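Local coordinates for protein porin B (Pseudomonas putida, PDB 4GEY) that probably lets glucose and related sugars pass through the outer membrane as a carbohydrate-selective beta-barrel porin, at residues Gln133-Gln138 / Asp146-Arg151; Ala76-Gln81 / Ala89-Ala94. The protein carries 2 engineered substitutions. One frame throughout, in Å; residues are numbered along the deposited sequence.

Contact 2 (76-81 with 89-94) and contact 1 (133-138 with 146-151) follow one another along the chain, their centres about 9 Å apart, and belong to adjoining parts of the barrel wall. Strands 89-100 and 129-140 join them edge to edge. Gln133 O lies 2.7 Å from Ala94 N and Lys137 N 2.8 Å from Glu90 O, both probable hydrogen bonds, and Phe91 CD1 packs 3.4 Å from Trp135 O. The side chain of Gln133 also touches Trp186, which lines the beta-D-glucopyranose pocket, so contact 1 has an indirect link to the sugar site. On the outer side, detergent C8E lies against contact 1 and about 6 Å from the Ala89 side chain of contact 2.

Contact 1. Residues Gln133-Gln138 / Asp146-Arg151; sequences QMWIKQ and DVKFGR. With C8E ((hydroxyethyloxy)tri(ethyloxy)octane), chain G.
The indole of Trp135 has the side chain of Lys148 over one face and the carbonyl of Arg151 at its edge. Lys148 CE sits 3.5 Å from the centroid of the five-membered ring and only 9° off its normal, a CH-pi contact, while NZ at 4.1 Å from the same centroid adds a cation-pi interaction. At the rim, Arg151 O lies in the ring plane, 3.6 Å from Trp135 CD1. The indole is directed across to the neighbouring strand by its first torsion (chi1 53°), which sets CG between the backbone N and the carbonyl carbon, and the fully extended Lys148 runs out over it. The ammonium goes on to salt bridges with Glu156 and Asp157, which would hold it in place above the ring; Phe152 also meets the indole, with its ring plane steeply inclined.

On the same side, Lys137 touches Asp146 through its methylenes: CD is 3.2 Å from Asp146 OD1, whereas the charged ends are not in contact and OD1 is salt-bridged to Arg194. The opposite face bears Ile136, Val147 and Gln138 and meets detergent. Ile136 CD1 lies 3.7 Å from C8E C4, and Val147 CG1 4.0 Å from C8E C1. The amide of Gln138 borders the same alkyl chain, its OE1 and NE2 bonded to Tyr140 OH and His87 O.

Six backbone hydrogen bonds join the two segments, among them Phe149 N to Ile136 O at 2.9 Å, and the axes of strands 133-138 and 146-149 run at 167° to one another, nearly antiparallel. Such a hairpin, with charged and aromatic groups on one face and a largely apolar face touched by detergent on the other, is typical of the wall of an outer-membrane porin barrel.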
loop_
_atom_site.group_PDB
_atom_site.type_symbol
_atom_site.label_atom_id
_atom_site.label_comp_id
_atom_site.label_asym_id
_atom_site.label_seq_id
_atom_site.Cartn_x
_atom_site.Cartn_y
_atom_site.Cartn_z
ATOM N N GLN A 133 -1.360 4.106 -14.313
ATOM C CA GLN A 133 -0.120 3.646 -14.938
ATOM C C GLN A 133 -0.072 4.095 -16.385
ATOM O O GLN A 133 -1.073 4.014 -17.107
ATOM C CB GLN A 133 0.006 2.116 -14.922
ATOM C CG GLN A 133 0.192 1.454 -13.564
ATOM C CD GLN A 133 0.142 -0.064 -13.668
ATOM O OE1 GLN A 133 -0.503 -0.627 -14.564
ATOM N NE2 GLN A 133 0.839 -0.733 -12.762
HETATM N N MSE A 134 1.101 4.562 -16.802
HETATM C CA MSE A 134 1.386 4.808 -18.212
HETATM C C MSE A 134 2.885 4.770 -18.407
HETATM O O MSE A 134 3.578 5.757 -18.178
HETATM C CB MSE A 134 0.853 6.151 -18.680
HETATM C CG MSE A 134 1.098 6.399 -20.167
HETATM SE SE MSE A 134 0.470 8.180 -20.704
HETATM C CE MSE A 134 1.863 9.313 -19.906
ATOM N N TRP A 135 3.394 3.620 -18.817
ATOM C CA TRP A 135 4.821 3.480 -18.909
ATOM C C TRP A 135 5.304 2.529 -19.982
ATOM O O TRP A 135 4.625 1.575 -20.353
ATOM C CB TRP A 135 5.416 3.115 -17.550
ATOM C CG TRP A 135 4.833 1.924 -16.820
ATOM C CD1 TRP A 135 4.065 1.958 -15.688
ATOM C CD2 TRP A 135 5.021 0.536 -17.125
ATOM N NE1 TRP A 135 3.752 0.681 -15.284
ATOM C CE2 TRP A 135 4.327 -0.209 -16.148
ATOM C CE3 TRP A 135 5.691 -0.149 -18.134
ATOM C CZ2 TRP A 135 4.286 -1.594 -16.155
ATOM C CZ3 TRP A 135 5.645 -1.527 -18.134
ATOM C CH2 TRP A 135 4.947 -2.231 -17.154
ATOM N N ILE A 136 6.496 2.824 -20.481
ATOM C CA ILE A 136 7.168 1.983 -21.452
ATOM C C ILE A 136 8.382 1.390 -20.751
ATOM O O ILE A 136 8.960 2.011 -19.858
ATOM C CB ILE A 136 7.566 2.799 -22.696
ATOM C CG1 ILE A 136 8.262 1.928 -23.737
ATOM C CG2 ILE A 136 8.438 3.980 -22.314
ATOM C CD1 ILE A 136 8.632 2.693 -24.992
ATOM N N LYS A 137 8.743 0.172 -21.124
ATOM C CA LYS A 137 9.841 -0.522 -20.465
ATOM C C LYS A 137 10.662 -1.339 -21.457
ATOM O O LYS A 137 10.099 -2.012 -22.304
ATOM C CB LYS A 137 9.286 -1.437 -19.375
ATOM C CG LYS A 137 10.325 -2.333 -18.732
ATOM C CD LYS A 137 9.795 -2.925 -17.445
ATOM C CE LYS A 137 9.158 -4.258 -17.672
ATOM N NZ LYS A 137 8.291 -4.560 -16.510
ATOM N N GLN A 138 11.988 -1.282 -21.361
ATOM C CA GLN A 138 12.820 -2.120 -22.221
ATOM C C GLN A 138 13.953 -2.814 -21.453
ATOM O O GLN A 138 14.565 -2.234 -20.557
ATOM C CB GLN A 138 13.364 -1.310 -23.409
ATOM C CG GLN A 138 13.985 -2.168 -24.518
ATOM C CD GLN A 138 14.267 -1.386 -25.804
ATOM O OE1 GLN A 138 14.949 -0.358 -25.795
ATOM N NE2 GLN A 138 13.733 -1.877 -26.920
ATOM N N ASP A 146 17.203 -3.412 -16.967
ATOM C CA ASP A 146 15.783 -3.190 -17.149
ATOM C C ASP A 146 15.478 -1.702 -16.975
ATOM O O ASP A 146 15.546 -1.183 -15.869
ATOM C CB ASP A 146 15.026 -4.036 -16.117
ATOM C CG ASP A 146 13.542 -4.155 -16.412
ATOM O OD1 ASP A 146 12.929 -3.151 -16.825
ATOM O OD2 ASP A 146 12.984 -5.258 -16.211
ATOM N N VAL A 147 15.147 -1.012 -18.064
ATOM C CA VAL A 147 14.789 0.405 -17.977
ATOM C C VAL A 147 13.295 0.652 -18.158
ATOM O O VAL A 147 12.687 0.150 -19.099
ATOM C CB VAL A 147 15.608 1.283 -18.955
ATOM C CG1 VAL A 147 15.150 2.733 -18.890
ATOM C CG2 VAL A 147 17.077 1.207 -18.611
ATOM N N LYS A 148 12.720 1.441 -17.249
ATOM C CA LYS A 148 11.281 1.689 -17.196
ATOM C C LYS A 148 10.988 3.167 -16.957
ATOM O O LYS A 148 11.484 3.756 -15.996
ATOM C CB LYS A 148 10.665 0.861 -16.069
ATOM C CG LYS A 148 9.156 1.029 -15.867
ATOM C CD LYS A 148 8.732 0.280 -14.603
ATOM C CE LYS A 148 7.253 0.402 -14.323
ATOM N NZ LYS A 148 6.847 -0.497 -13.214
ATOM N N PHE A 149 10.171 3.763 -17.821
ATOM C CA PHE A 149 9.916 5.203 -17.765
ATOM C C PHE A 149 8.440 5.534 -18.004
ATOM O O PHE A 149 7.787 4.912 -18.836
ATOM C CB PHE A 149 10.781 5.943 -18.794
ATOM C CG PHE A 149 10.389 7.383 -18.986
ATOM C CD1 PHE A 149 10.800 8.357 -18.080
ATOM C CD2 PHE A 149 9.592 7.767 -20.063
ATOM C CE1 PHE A 149 10.429 9.694 -18.247
ATOM C CE2 PHE A 149 9.214 9.104 -20.237
ATOM C CZ PHE A 149 9.630 10.066 -19.331
ATOM N N GLY A 150 7.927 6.530 -17.287
ATOM C CA GLY A 150 6.573 6.987 -17.503
ATOM C C GLY A 150 5.886 7.399 -16.216
ATOM O O GLY A 150 6.454 8.141 -15.412
ATOM N N ARG A 151 4.657 6.931 -16.017
ATOM C CA ARG A 151 3.927 7.259 -14.799
ATOM C C ARG A 151 3.462 6.023 -14.038
ATOM O O ARG A 151 2.807 5.151 -14.604
ATOM C CB ARG A 151 2.732 8.166 -15.087
ATOM C CG ARG A 151 3.078 9.590 -15.469
ATOM C CD ARG A 151 1.809 10.431 -15.644
ATOM N NE ARG A 151 1.263 10.884 -14.366
ATOM C CZ ARG A 151 1.584 12.038 -13.782
ATOM N NH1 ARG A 151 2.454 12.858 -14.361
ATOM N NH2 ARG A 151 1.040 12.383 -12.619
HETATM C C1 C8E G . 12.992 3.086 -22.192
HETATM C C2 C8E G . 12.204 3.107 -23.499
HETATM C C3 C8E G . 13.064 2.745 -24.706
HETATM C C4 C8E G . 12.185 2.452 -25.925
HETATM C C5 C8E G . 12.888 2.738 -27.256
HETATM C C6 C8E G . 12.892 1.493 -28.142
HETATM C C7 C8E G . 13.623 1.697 -29.463
HETATM C C8 C8E G . 12.652 1.880 -30.626
HETATM O O9 C8E G . 13.331 1.769 -31.866
HETATM C C10 C8E G . 13.802 0.455 -32.089
HETATM C C11 C8E G . 14.236 0.274 -33.536
HETATM O O12 C8E G . 14.519 -1.093 -33.749
#

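Contact 2. Residues Ala76-Gln81 / Ala89-Ala94; sequences AHLDLQ and AEFKLA
Lys92 lays its aliphatic chain beside Ala76 of the partner strand before its amine turns elsewhere. CB and CG each lie 4.2 Å from Ala76 O. A bend at the second torsion (chi2 62°) then folds the chain back, and CD comes to 3.3 Å from Ala76 O. CD also lies 4.0 Å from His77 ND1, oblique to that ring, the two side chains crossing at about a right angle. CE remains near Ala76, and after a second bend NZ leaves the pair to hydrogen-bond Gln133 OE1 on the next strand. An alanine here would remove the amine and its methylenes, which would probably deprive Gln133 OE1 of this donor and open a gap beside Ala76 and His77.

The His77 ring has Glu90 OE1 at its edge, 3.4 Å from CE1, with ring and carboxylate planes 71° apart; Phe91 O lies at the edge too. Glu90 OE1 makes a further, weak and long ion pair with Lys137 NZ.

The other face is apolar: Ala76 pairs with Leu93 and Leu78 with Phe91, while Leu80 CB packs 3.7 Å from Ala89 CB. Four in-plane backbone bonds link Ala76 with Leu93 and Leu78 with Phe91. The fifth, Leu80 N to Ala89 O at 3.1 Å, has its donor 48° out of the carbonyl plane, where the first strand gives way to a helix with Asp79 at its N-cap, OD1 accepting a weak bond from Gln81 N.

Charged and polar groups thus gather on one side and hydrocarbon on the other, as expected of a porin strand pair between water-filled channel and membrane.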
loop_
_atom_site.group_PDB
_atom_site.type_symbol
_atom_site.label_atom_id
_atom_site.label_comp_id
_atom_site.label_asym_id
_atom_site.label_seq_id
_atom_site.Cartn_x
_atom_site.Cartn_y
_atom_site.Cartn_z
ATOM N N ALA A 76 -4.279 -1.839 -20.155
ATOM C CA ALA A 76 -3.847 -2.257 -21.480
ATOM C C ALA A 76 -2.350 -2.553 -21.465
ATOM O O ALA A 76 -1.532 -1.671 -21.209
ATOM C CB ALA A 76 -4.176 -1.193 -22.509
ATOM N N HIS A 77 -2.010 -3.809 -21.728
ATOM C CA HIS A 77 -0.640 -4.292 -21.625
ATOM C C HIS A 77 -0.129 -4.654 -23.008
ATOM O O HIS A 77 -0.616 -5.596 -23.632
ATOM C CB HIS A 77 -0.610 -5.530 -20.743
ATOM C CG HIS A 77 0.742 -5.858 -20.197
ATOM N ND1 HIS A 77 1.784 -4.954 -20.192
ATOM C CD2 HIS A 77 1.224 -6.988 -19.628
ATOM C CE1 HIS A 77 2.846 -5.513 -19.644
ATOM N NE2 HIS A 77 2.534 -6.747 -19.292
ATOM N N LEU A 78 0.856 -3.910 -23.493
ATOM C CA LEU A 78 1.302 -4.108 -24.863
ATOM C C LEU A 78 2.688 -4.739 -24.973
ATOM O O LEU A 78 3.671 -4.256 -24.397
ATOM C CB LEU A 78 1.241 -2.796 -25.641
ATOM C CG LEU A 78 -0.111 -2.393 -26.241
ATOM C CD1 LEU A 78 -1.233 -2.361 -25.203
ATOM C CD2 LEU A 78 0.030 -1.036 -26.946
ATOM N N ASP A 79 2.746 -5.838 -25.712
ATOM C CA ASP A 79 4.004 -6.460 -26.081
ATOM C C ASP A 79 4.537 -5.686 -27.295
ATOM O O ASP A 79 4.165 -5.976 -28.437
ATOM C CB ASP A 79 3.751 -7.931 -26.429
ATOM C CG ASP A 79 5.029 -8.715 -26.662
ATOM O OD1 ASP A 79 5.955 -8.190 -27.312
ATOM O OD2 ASP A 79 5.103 -9.872 -26.197
ATOM N N LEU A 80 5.397 -4.697 -27.052
ATOM C CA LEU A 80 5.873 -3.837 -28.136
ATOM C C LEU A 80 6.833 -4.535 -29.107
ATOM O O LEU A 80 7.192 -3.974 -30.150
ATOM C CB LEU A 80 6.522 -2.566 -27.590
ATOM C CG LEU A 80 5.622 -1.579 -26.854
ATOM C CD1 LEU A 80 6.434 -0.352 -26.457
ATOM C CD2 LEU A 80 4.429 -1.201 -27.699
ATOM N N GLN A 81 7.255 -5.750 -28.773
ATOM C CA GLN A 81 8.141 -6.475 -29.669
ATOM C C GLN A 81 7.336 -7.074 -30.808
ATOM O O GLN A 81 7.781 -7.061 -31.956
ATOM C CB GLN A 81 8.912 -7.572 -28.945
ATOM C CG GLN A 81 10.000 -8.166 -29.813
ATOM C CD GLN A 81 10.705 -9.338 -29.165
ATOM O OE1 GLN A 81 11.285 -9.217 -28.077
ATOM N NE2 GLN A 81 10.658 -10.490 -29.831
ATOM N N ALA A 89 10.288 -4.891 -25.292
ATOM C CA ALA A 89 9.733 -3.640 -24.838
ATOM C C ALA A 89 8.290 -3.917 -24.445
ATOM O O ALA A 89 7.671 -4.840 -24.968
ATOM C CB ALA A 89 9.803 -2.598 -25.942
ATOM N N GLU A 90 7.771 -3.134 -23.509
ATOM C CA GLU A 90 6.408 -3.285 -23.020
ATOM C C GLU A 90 5.832 -1.909 -22.763
ATOM O O GLU A 90 6.540 -1.024 -22.284
ATOM C CB GLU A 90 6.371 -4.064 -21.702
ATOM C CG GLU A 90 7.105 -5.383 -21.708
ATOM C CD GLU A 90 7.110 -6.045 -20.347
ATOM O OE1 GLU A 90 6.276 -5.663 -19.492
ATOM O OE2 GLU A 90 7.953 -6.943 -20.129
ATOM N N PHE A 91 4.553 -1.732 -23.082
ATOM C CA PHE A 91 3.828 -0.536 -22.679
ATOM C C PHE A 91 2.667 -0.938 -21.793
ATOM O O PHE A 91 2.028 -1.972 -22.019
ATOM C CB PHE A 91 3.308 0.243 -23.889
ATOM C CG PHE A 91 2.484 1.454 -23.524
ATOM C CD1 PHE A 91 3.100 2.659 -23.208
ATOM C CD2 PHE A 91 1.100 1.387 -23.498
ATOM C CE1 PHE A 91 2.350 3.773 -22.870
ATOM C CE2 PHE A 91 0.347 2.490 -23.164
ATOM C CZ PHE A 91 0.971 3.687 -22.848
ATOM N N LYS A 92 2.384 -0.121 -20.789
ATOM C CA LYS A 92 1.252 -0.401 -19.918
ATOM C C LYS A 92 0.420 0.837 -19.641
ATOM O O LYS A 92 0.941 1.859 -19.209
ATOM C CB LYS A 92 1.724 -1.015 -18.610
ATOM C CG LYS A 92 0.600 -1.276 -17.643
ATOM C CD LYS A 92 -0.399 -2.265 -18.209
ATOM C CE LYS A 92 -1.521 -2.520 -17.211
ATOM N NZ LYS A 92 -0.996 -3.060 -15.939
ATOM N N LEU A 93 -0.875 0.743 -19.907
ATOM C CA LEU A 93 -1.799 1.813 -19.564
ATOM C C LEU A 93 -2.802 1.297 -18.527
ATOM O O LEU A 93 -3.434 0.254 -18.724
ATOM C CB LEU A 93 -2.497 2.346 -20.824
ATOM C CG LEU A 93 -3.667 3.323 -20.669
ATOM C CD1 LEU A 93 -3.396 4.402 -19.627
ATOM C CD2 LEU A 93 -4.025 3.956 -22.005
ATOM N N ALA A 94 -2.921 2.013 -17.410
ATOM C CA ALA A 94 -3.905 1.662 -16.393
ATOM C C ALA A 94 -4.662 2.880 -15.911
ATOM O O ALA A 94 -4.062 3.894 -15.567
ATOM C CB ALA A 94 -3.258 0.957 -15.222
#